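Long-range contacts in lantibiotic dehydratase (Microbispora corallina, PDB 5EHK), which probably dehydrates serine and threonine residues of the NAI-107 lantibiotic precursor in a tRNA-dependent manner, by way of glutamylated intermediates: residues V14-V18 / M136-P142; F965-P970 / Y1057-F1061; A392-L396 / A492-P498. All coordinates share one frame; numbering follows the deposited sequence.

Interaction 1. Residues V14-V18 / M136-P142; sequences VRTPV and MRTRPTP
Thr16 and Pro140 bring the two backbones together, their CA atoms 4.0 Å apart where the last part of a strand meets the turn that follows a helix. The closest polar approach, Thr16 N to Pro140 O at 3.4 Å, has too poor an angle to count as a hydrogen bond, so the two backbones meet by van der Waals packing. Arg15 CB comes against the same carbonyl, 3.2 Å from Pro140 O. Within the strand, the alternation turns Arg15 and Pro17 toward residues 136-142 and Thr16 away. Pro17 lies against the backbone of the helix end and turn. Its CB meets Met136 O at 3.3 Å, while its CG lies over the Thr138 backbone and its CD rests on Pro140 CA. At the far end of the contact Val18 CG2 touches Met136 CG at 3.4 Å; with Met136 CG anti to the backbone N (chi1 -166°) and the rest of the chain extended, CE also reaches the same methyl. On the other side of Pro140, the aliphatic part of Arg15 runs obliquely past the Pro142 ring, Arg15 CD to Pro142 CD 3.5 Å. Its chain is stretched from CG to NE, which carries the guanidinium beyond the proline to a salt bridge between NH1 and Glu785. The contact is structural packing within the N-terminal part of the enzyme. Strand 6-17 runs antiparallel to both strand 147-155 and strand 785-792, and the proline-rich turn after helix 119-138 covers it, Pro142 also touching Val149 and Phe540.

Interaction 2. Residues F965-P970 / Y1057-F1061; sequences FGPPAP and YREAF
Arg1058 donates through a single nitrogen, NH1, to two carbonyl oxygens of residues 965-970. The bond to Phe965 O is 3.0 Å long with an N-H...O angle of 161°, and this oxygen lies nearly in the guanidinium plane. The second, to Pro967 O, is 2.8 Å and more bent at 143°; NH1 sits in the plane of that carbonyl, on a lone pair, whereas the oxygen is tilted out of the guanidinium plane. The motif is a glycine-terminated helix end: after helix 950-965, Gly966 is the first residue to leave helical angles, with a positive phi, and the backbone angles of residues 967-970 then describe a polyproline II-like extended run. A cationic group beside the carbonyl end of a helix would probably be stabilised by the helix dipole. The arginine chain bends at its third torsion (chi3 -47°), which turns the guanidinium alongside the loop. There CG and CD of Pro967 lie over one guanidinium face, toward its rim, with Pro967 CD 3.4 Å from Arg1058 NH1. Deeper in, Phe965 directs a ring edge at Tyr1057, Phe965 CZ to Tyr1057 CD2 3.8 Å, the two planes set obliquely. Both rings are buried and also pack on helix 1068-1085, where Gln1070 OE1 accepts from Ala969 N; Trp996 NE1 bonds to Gly966 O and its ring meets that of Phe965. The contact thus joins the ends of two helices in the region of the C-terminal dehydratase family, which probably carries out glutamate elimination. Beyond the helix, Phe1061 is poorly ordered, so its contacts are less certain: Pro970 CG is modelled 3.4 Å from Phe1061 CE1, and Ala969 CB 4.0 Å from Phe1061 CB.

Interaction 3. Residues A392-L396 / A492-P498; sequences ALWRL and AAPADLP
Trp394 enters a loop that meets its indole on both faces and along one edge, the main contacts coming from Ala492, Ala493, Leu497 and Pro498. From CB the side chain leaves the last turn of its helix with CG anti to the backbone N (chi1 -177°), a setting that carries the indole off the helix and in among residues 492-498. On the pyrrole side, Trp394 CD1 comes within 4.0 Å of Pro498 CD, and NE1 is closer still to that same CD at 3.6 Å. The NE1 hydrogen is used by Arg661 O, which satisfies the buried nitrogen. Leu497 CD2 then lies over the shared CD2-CE2 bond and the benzo carbons CE3 and CZ2, 3.3 Å from the six-ring centroid and 5° off the normal. Ala492 CB makes the second CH-pi contact from the opposite face at 3.8 Å, 25° off the normal and displaced toward CZ3 and CH2. Along the edge Ala493 O, near the ring plane, faces Trp394 CZ2 at 3.5 Å and CH2 at 3.2 Å. That oxygen already accepts from Asp496 N. The tryptophan packs helix 380-395 against the loop leading into strand 500-508, its six-membered ring between two methyl groups. Around it, Arg395 forms a salt bridge with Glu481 of helix 481-487, Asp496 pairs with Arg799, and Leu497 and Pro498 rest on Phe6 of strand 6-17.

How the interactions relate
From the N terminus the three contacts follow in series, none nested or crossing. Interaction 1 brings the end of strand 6-17 back onto the turn after helix 119-138, closing a span of 117 residues that is partly unmodelled. Interaction 3 closes a loop of 95 residues between the end of helix 380-395 and the segment before strand 500-508. Strand 6-17 links these two: its final residues belong to interaction 1, while its first residue, Phe6, touches the loop of interaction 3. Interaction 2 closes last, a loop of 86 residues tying helices 950-965 and 1044-1059 in the C-terminal family region; its centre lies about 72 Å from that of interaction 1.

Interaction 1. Residues V14-V18 / M136-P142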
# COMPACT_ATOMS: atom_id res chain seq x y z
N VAL A 14 1.27 3.68 42.97
CA VAL A 14 0.04 4.45 42.95
C VAL A 14 0.41 5.82 42.49
O VAL A 14 1.43 6.36 42.92
CB VAL A 14 -0.57 4.57 44.36
CG1 VAL A 14 -1.85 5.38 44.31
CG2 VAL A 14 -0.83 3.19 44.94
N ARG A 15 -0.37 6.36 41.54
CA ARG A 15 -0.22 7.75 41.12
C ARG A 15 -1.42 8.48 41.65
O ARG A 15 -2.53 7.96 41.60
CB ARG A 15 -0.22 7.89 39.60
CG ARG A 15 0.54 6.85 38.80
CD ARG A 15 0.44 7.18 37.32
NE ARG A 15 1.26 6.30 36.49
CZ ARG A 15 0.76 5.42 35.63
NH1 ARG A 15 -0.56 5.30 35.47
NH2 ARG A 15 1.57 4.65 34.93
N THR A 16 -1.23 9.69 42.17
CA THR A 16 -2.34 10.43 42.73
C THR A 16 -2.08 11.94 42.86
O THR A 16 -0.94 12.35 43.07
CB THR A 16 -2.74 9.81 44.08
OG1 THR A 16 -3.98 9.12 43.93
CG2 THR A 16 -2.83 10.86 45.20
N PRO A 17 -3.13 12.77 42.72
CA PRO A 17 -2.92 14.21 42.93
C PRO A 17 -2.89 14.60 44.42
O PRO A 17 -3.39 13.85 45.25
CB PRO A 17 -4.13 14.84 42.23
CG PRO A 17 -5.20 13.80 42.34
CD PRO A 17 -4.51 12.46 42.31
N VAL A 18 -2.32 15.76 44.75
CA VAL A 18 -2.28 16.19 46.15
C VAL A 18 -3.69 16.39 46.68
O VAL A 18 -4.00 15.96 47.79
CB VAL A 18 -1.50 17.50 46.36
CG1 VAL A 18 -0.27 17.55 45.48
CG2 VAL A 18 -2.39 18.66 46.08
N MET A 136 -4.45 19.73 40.08
CA MET A 136 -3.91 19.49 41.43
C MET A 136 -4.87 18.68 42.28
O MET A 136 -4.47 18.01 43.25
CB MET A 136 -3.61 20.81 42.13
CG MET A 136 -2.77 20.63 43.36
SD MET A 136 -2.06 22.17 43.97
CE MET A 136 -0.60 21.53 44.78
N ARG A 137 -6.13 18.71 41.89
CA ARG A 137 -7.16 18.10 42.69
C ARG A 137 -7.76 16.85 42.03
O ARG A 137 -8.48 16.08 42.67
CB ARG A 137 -8.18 19.17 43.13
CG ARG A 137 -7.53 20.20 44.11
CD ARG A 137 -8.28 21.53 44.32
NE ARG A 137 -9.64 21.30 44.82
CZ ARG A 137 -10.00 21.19 46.11
NH1 ARG A 137 -9.11 21.28 47.10
NH2 ARG A 137 -11.28 20.97 46.40
N THR A 138 -7.42 16.61 40.77
CA THR A 138 -7.99 15.48 40.04
C THR A 138 -7.06 14.64 39.17
O THR A 138 -7.38 13.49 38.92
CB THR A 138 -9.18 15.90 39.16
OG1 THR A 138 -8.78 16.97 38.30
CG2 THR A 138 -10.36 16.33 40.03
N ARG A 139 -5.95 15.20 38.69
CA ARG A 139 -5.07 14.44 37.76
C ARG A 139 -3.97 13.61 38.38
O ARG A 139 -2.93 14.15 38.78
CB ARG A 139 -4.42 15.34 36.70
CG ARG A 139 -3.53 14.56 35.73
CD ARG A 139 -4.12 14.44 34.36
NE ARG A 139 -3.40 15.28 33.41
CZ ARG A 139 -2.63 14.82 32.44
NH1 ARG A 139 -2.47 13.51 32.26
NH2 ARG A 139 -2.02 15.67 31.63
N PRO A 140 -4.14 12.29 38.35
CA PRO A 140 -3.18 11.38 38.98
C PRO A 140 -1.80 11.36 38.32
O PRO A 140 -0.86 10.93 38.98
CB PRO A 140 -3.84 10.00 38.84
CG PRO A 140 -4.79 10.16 37.68
CD PRO A 140 -5.24 11.58 37.68
N THR A 141 -1.67 11.87 37.10
CA THR A 141 -0.41 11.76 36.38
C THR A 141 0.70 12.52 37.12
O THR A 141 0.58 13.73 37.34
CB THR A 141 -0.54 12.31 34.94
OG1 THR A 141 -1.73 11.80 34.34
CG2 THR A 141 0.67 11.94 34.11
N PRO A 142 1.74 11.78 37.58
CA PRO A 142 2.78 12.41 38.40
C PRO A 142 3.46 13.51 37.62
O PRO A 142 4.16 13.24 36.65
CB PRO A 142 3.74 11.25 38.69
CG PRO A 142 2.89 10.05 38.66
CD PRO A 142 1.89 10.32 37.54

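Interaction 2. Residues F965-P970 / Y1057-F1061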
# COMPACT_ATOMS: atom_id res chain seq x y z
N PHE A 965 21.19 -36.84 -9.32
CA PHE A 965 22.03 -36.45 -8.19
C PHE A 965 22.58 -37.70 -7.51
O PHE A 965 23.72 -37.70 -7.02
CB PHE A 965 21.28 -35.60 -7.18
CG PHE A 965 22.17 -34.97 -6.14
CD1 PHE A 965 22.83 -33.79 -6.41
CD2 PHE A 965 22.35 -35.56 -4.91
CE1 PHE A 965 23.65 -33.20 -5.46
CE2 PHE A 965 23.17 -34.99 -3.96
CZ PHE A 965 23.83 -33.81 -4.23
N GLY A 966 21.77 -38.75 -7.49
CA GLY A 966 22.21 -40.00 -6.90
C GLY A 966 21.87 -40.11 -5.44
O GLY A 966 21.17 -39.25 -4.89
N PRO A 967 22.36 -41.18 -4.79
CA PRO A 967 22.10 -41.52 -3.39
C PRO A 967 22.49 -40.36 -2.48
O PRO A 967 23.43 -39.64 -2.80
CB PRO A 967 23.06 -42.69 -3.13
CG PRO A 967 24.14 -42.53 -4.15
CD PRO A 967 23.46 -41.99 -5.36
N PRO A 968 21.75 -40.15 -1.39
CA PRO A 968 22.13 -39.17 -0.37
C PRO A 968 23.44 -39.50 0.34
O PRO A 968 24.07 -40.52 0.06
CB PRO A 968 20.95 -39.20 0.60
CG PRO A 968 19.78 -39.66 -0.22
CD PRO A 968 20.37 -40.64 -1.22
N ALA A 969 23.89 -38.58 1.19
CA ALA A 969 24.95 -38.86 2.14
C ALA A 969 24.26 -39.62 3.27
O ALA A 969 23.05 -39.47 3.45
CB ALA A 969 25.57 -37.58 2.66
N PRO A 970 25.01 -40.47 3.99
CA PRO A 970 24.41 -41.23 5.10
C PRO A 970 23.89 -40.33 6.23
O PRO A 970 24.48 -39.29 6.52
CB PRO A 970 25.56 -42.11 5.61
CG PRO A 970 26.80 -41.53 5.05
CD PRO A 970 26.42 -40.84 3.78
N TYR A 1057 29.96 -34.40 -4.24
CA TYR A 1057 29.30 -34.00 -3.03
C TYR A 1057 29.33 -35.06 -1.94
O TYR A 1057 29.55 -34.76 -0.77
CB TYR A 1057 27.87 -33.59 -3.28
CG TYR A 1057 27.22 -33.27 -1.98
CD1 TYR A 1057 27.55 -32.11 -1.30
CD2 TYR A 1057 26.31 -34.13 -1.41
CE1 TYR A 1057 26.99 -31.82 -0.09
CE2 TYR A 1057 25.74 -33.85 -0.21
CZ TYR A 1057 26.08 -32.70 0.44
OH TYR A 1057 25.49 -32.42 1.66
N ARG A 1058 29.09 -36.31 -2.32
CA ARG A 1058 29.15 -37.40 -1.37
C ARG A 1058 30.60 -37.63 -0.95
O ARG A 1058 30.86 -37.99 0.18
CB ARG A 1058 28.53 -38.68 -1.94
CG ARG A 1058 27.02 -38.75 -1.79
CD ARG A 1058 26.45 -40.02 -2.44
NE ARG A 1058 26.99 -40.22 -3.78
CZ ARG A 1058 26.40 -39.80 -4.90
NH1 ARG A 1058 25.24 -39.16 -4.85
NH2 ARG A 1058 27.00 -40.02 -6.07
N GLU A 1059 31.54 -37.40 -1.85
CA GLU A 1059 32.97 -37.53 -1.55
C GLU A 1059 33.46 -36.60 -0.43
O GLU A 1059 34.40 -36.92 0.29
CB GLU A 1059 33.80 -37.29 -2.81
CG GLU A 1059 34.62 -38.48 -3.24
CD GLU A 1059 34.09 -39.15 -4.50
OE1 GLU A 1059 32.99 -39.75 -4.44
OE2 GLU A 1059 34.78 -39.06 -5.54
N ALA A 1060 32.79 -35.46 -0.28
CA ALA A 1060 33.23 -34.38 0.60
C ALA A 1060 32.37 -34.35 1.86
O ALA A 1060 32.60 -33.56 2.79
CB ALA A 1060 33.17 -33.04 -0.12
N PHE A 1061 31.36 -35.22 1.87
CA PHE A 1061 30.50 -35.41 3.02
C PHE A 1061 31.34 -35.85 4.21
O PHE A 1061 32.41 -36.45 4.03
CB PHE A 1061 29.48 -36.53 2.75
CG PHE A 1061 29.83 -37.86 3.42
CD1 PHE A 1061 29.18 -38.27 4.58
CD2 PHE A 1061 30.81 -38.71 2.88
CE1 PHE A 1061 29.51 -39.48 5.19
CE2 PHE A 1061 31.13 -39.91 3.48
CZ PHE A 1061 30.49 -40.30 4.63

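Interaction 3. Residues A392-L396 / A492-P498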
# COMPACT_ATOMS: atom_id res chain seq x y z
N ALA A 392 -7.78 -11.43 29.37
CA ALA A 392 -8.78 -11.15 28.37
C ALA A 392 -8.18 -10.34 27.22
O ALA A 392 -8.36 -10.68 26.04
CB ALA A 392 -9.94 -10.40 28.99
N LEU A 393 -7.50 -9.25 27.59
CA LEU A 393 -6.78 -8.41 26.65
C LEU A 393 -5.77 -9.21 25.85
O LEU A 393 -5.53 -8.94 24.68
CB LEU A 393 -6.06 -7.27 27.36
CG LEU A 393 -7.00 -6.17 27.85
CD1 LEU A 393 -6.18 -5.01 28.36
CD2 LEU A 393 -7.99 -5.72 26.77
N TRP A 394 -5.13 -10.17 26.49
CA TRP A 394 -4.16 -10.96 25.76
C TRP A 394 -4.85 -11.84 24.74
O TRP A 394 -4.43 -11.92 23.61
CB TRP A 394 -3.27 -11.79 26.69
CG TRP A 394 -2.22 -12.58 25.97
CD1 TRP A 394 -1.08 -12.09 25.41
CD2 TRP A 394 -2.19 -13.99 25.75
NE1 TRP A 394 -0.35 -13.11 24.84
CE2 TRP A 394 -1.02 -14.29 25.05
CE3 TRP A 394 -3.05 -15.04 26.10
CZ2 TRP A 394 -0.68 -15.58 24.68
CZ3 TRP A 394 -2.72 -16.31 25.72
CH2 TRP A 394 -1.55 -16.58 25.02
N ARG A 395 -5.95 -12.48 25.13
CA ARG A 395 -6.59 -13.42 24.22
C ARG A 395 -7.14 -12.69 23.00
O ARG A 395 -7.27 -13.28 21.93
CB ARG A 395 -7.69 -14.23 24.91
CG ARG A 395 -7.22 -15.17 26.00
CD ARG A 395 -8.43 -15.76 26.74
NE ARG A 395 -9.28 -16.58 25.87
CZ ARG A 395 -10.58 -16.76 26.06
NH1 ARG A 395 -11.20 -16.14 27.06
NH2 ARG A 395 -11.27 -17.53 25.23
N LEU A 396 -7.45 -11.40 23.20
CA LEU A 396 -8.08 -10.52 22.22
C LEU A 396 -7.08 -9.75 21.36
O LEU A 396 -7.45 -8.94 20.51
CB LEU A 396 -8.94 -9.49 22.96
CG LEU A 396 -10.21 -10.03 23.59
CD1 LEU A 396 -10.99 -8.92 24.27
CD2 LEU A 396 -11.07 -10.76 22.57
N ALA A 492 -5.18 -18.09 21.16
CA ALA A 492 -3.85 -17.66 21.59
C ALA A 492 -3.07 -18.77 22.33
O ALA A 492 -3.48 -19.22 23.39
CB ALA A 492 -3.96 -16.40 22.42
N ALA A 493 -1.93 -19.16 21.79
CA ALA A 493 -1.14 -20.25 22.34
C ALA A 493 -0.34 -19.85 23.58
O ALA A 493 0.31 -18.81 23.59
CB ALA A 493 -0.19 -20.77 21.27
N PRO A 494 -0.33 -20.72 24.60
CA PRO A 494 0.41 -20.42 25.84
C PRO A 494 1.93 -20.21 25.64
O PRO A 494 2.54 -19.49 26.42
CB PRO A 494 0.10 -21.63 26.74
CG PRO A 494 -0.38 -22.69 25.81
CD PRO A 494 -1.11 -21.96 24.73
N ALA A 495 2.51 -20.81 24.60
CA ALA A 495 3.92 -20.60 24.31
C ALA A 495 4.25 -19.16 23.92
O ALA A 495 5.41 -18.77 23.91
CB ALA A 495 4.37 -21.53 23.21
N ASP A 496 3.22 -18.40 23.57
CA ASP A 496 3.39 -17.03 23.08
C ASP A 496 3.21 -16.00 24.19
O ASP A 496 3.24 -14.80 23.95
CB ASP A 496 2.41 -16.74 21.95
CG ASP A 496 2.69 -17.56 20.70
OD1 ASP A 496 3.77 -18.18 20.63
OD2 ASP A 496 1.83 -17.57 19.77
N LEU A 497 3.00 -16.48 25.41
CA LEU A 497 2.77 -15.56 26.50
C LEU A 497 4.00 -14.71 26.71
O LEU A 497 5.12 -15.20 26.71
CB LEU A 497 2.40 -16.31 27.78
CG LEU A 497 0.99 -16.89 27.88
CD1 LEU A 497 0.96 -17.87 29.02
CD2 LEU A 497 -0.04 -15.79 28.08
N PRO A 498 3.80 -13.41 26.90
CA PRO A 498 4.93 -12.50 27.09
C PRO A 498 5.54 -12.70 28.47
O PRO A 498 4.86 -13.23 29.35
CB PRO A 498 4.27 -11.13 27.03
CG PRO A 498 2.90 -11.38 27.58
CD PRO A 498 2.51 -12.72 27.05